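Local coordinates for protein extracellular ligand-binding receptor (Verminephrobacter eiseniae, PDB 4M88) that probably binds amino acids outside the cytoplasm as the solute-binding component of an ABC transporter of the leucine-binding protein family, at residues 132-135 / 136-140. Numbering follows the deposited sequence.
Sequences IVSH and AQMLG
His135, in the last turn of helix 125-138, meets Leu139, four residues on and just beyond the helix end, in the main side-chain contact here. The isobutyl group of Leu139 lies over one face of the imidazole: CG sits 4.2 Å from the centroid of the His135 ring and 27° off the ring normal, a CH-pi contact. Both methyls stay on this face, displaced toward NE2: Leu139 CD1 lies 3.4 Å from His135 NE2, and Leu139 CD2 4.1 Å from His135 CE1. The imidazole is carried along the helix toward its C-terminal end because His135 CG stands anti to the backbone N (chi1 176°). Beside the ring, the selenomethionine Met138 runs back along the helix; its chain, extended through chi2, bends at chi3 to bring CE to 3.9 Å from His135 CA and obliquely up to the imidazole. With an alanine here in place of His135, the isobutyl group of Leu139 would probably lose the ring face it lies against and be less restrained on that side. Beneath these side chains run the backbone bonds, 2.8 Å from Ala136 N to Ile132 O and 3.2 Å from Met138 N to Ser134 O; the final one, Leu139 N to His135 O, is 3.0 Å but bent, and so weak. Gly140 then adopts positive phi, closing the helix in a Schellman motif. On the inward side, Ile132 meets Phe228, which Leu139 also touches, and Val133 packs against Ala164 and Val165, joining helix 125-138 to strand 227-229 of the mixed sheet and to helix 152-166. A polar, partly exposed ring thus turns a face to an aliphatic branch, held by CH-pi and van der Waals contact rather than by a side-chain hydrogen bond between the two.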
# COMPACT_ATOMS: atom_id res chain seq x y z
N ILE A 132 -1.53 -10.44 -11.29
CA ILE A 132 -2.76 -11.19 -11.01
C ILE A 132 -3.30 -11.83 -12.28
O ILE A 132 -3.69 -13.00 -12.28
CB ILE A 132 -3.85 -10.29 -10.44
CG1 ILE A 132 -3.63 -10.07 -8.97
CG2 ILE A 132 -5.23 -10.96 -10.59
CD1 ILE A 132 -4.64 -9.14 -8.36
N VAL A 133 -3.30 -11.07 -13.37
CA VAL A 133 -3.85 -11.60 -14.60
C VAL A 133 -2.98 -12.73 -15.17
O VAL A 133 -3.50 -13.72 -15.69
CB VAL A 133 -4.13 -10.49 -15.64
CG1 VAL A 133 -4.72 -11.10 -16.91
CG2 VAL A 133 -5.11 -9.50 -15.06
N SER A 134 -1.67 -12.60 -15.02
CA SER A 134 -0.75 -13.69 -15.38
C SER A 134 -1.03 -14.95 -14.53
O SER A 134 -1.08 -16.08 -15.04
CB SER A 134 0.69 -13.24 -15.17
OG SER A 134 1.59 -14.33 -15.27
N HIS A 135 -1.22 -14.73 -13.24
CA HIS A 135 -1.47 -15.83 -12.30
C HIS A 135 -2.78 -16.52 -12.65
O HIS A 135 -2.86 -17.75 -12.64
CB HIS A 135 -1.50 -15.27 -10.88
CG HIS A 135 -1.84 -16.27 -9.82
ND1 HIS A 135 -0.91 -17.14 -9.30
CD2 HIS A 135 -3.00 -16.51 -9.17
CE1 HIS A 135 -1.49 -17.90 -8.37
NE2 HIS A 135 -2.75 -17.54 -8.28
N ALA A 136 -3.81 -15.74 -12.96
CA ALA A 136 -5.11 -16.30 -13.31
C ALA A 136 -4.99 -17.22 -14.51
O ALA A 136 -5.59 -18.30 -14.55
CB ALA A 136 -6.12 -15.18 -13.58
N GLN A 137 -4.19 -16.82 -15.50
CA GLN A 137 -3.96 -17.70 -16.63
C GLN A 137 -3.27 -19.01 -16.27
O GLN A 137 -3.56 -20.04 -16.86
CB GLN A 137 -3.18 -16.99 -17.72
CG GLN A 137 -4.06 -16.18 -18.61
CD GLN A 137 -3.50 -16.05 -19.99
OE1 GLN A 137 -2.33 -15.72 -20.16
NE2 GLN A 137 -4.33 -16.32 -20.99
N MSE A 138 -2.35 -18.97 -15.31
CA MSE A 138 -1.66 -20.18 -14.89
C MSE A 138 -2.59 -21.07 -14.07
O MSE A 138 -2.31 -22.26 -13.88
CB MSE A 138 -0.39 -19.83 -14.12
CG MSE A 138 0.57 -18.99 -14.94
SE MSE A 138 2.34 -18.81 -14.14
CE MSE A 138 1.90 -17.77 -12.55
N LEU A 139 -3.69 -20.52 -13.58
CA LEU A 139 -4.70 -21.33 -12.91
C LEU A 139 -5.68 -21.90 -13.92
O LEU A 139 -6.66 -22.57 -13.56
CB LEU A 139 -5.46 -20.52 -11.85
CG LEU A 139 -4.60 -19.83 -10.80
CD1 LEU A 139 -5.45 -19.06 -9.79
CD2 LEU A 139 -3.72 -20.84 -10.10
N GLY A 140 -5.44 -21.62 -15.20
CA GLY A 140 -6.26 -22.17 -16.27
C GLY A 140 -7.51 -21.36 -16.55
O GLY A 140 -8.44 -21.84 -17.19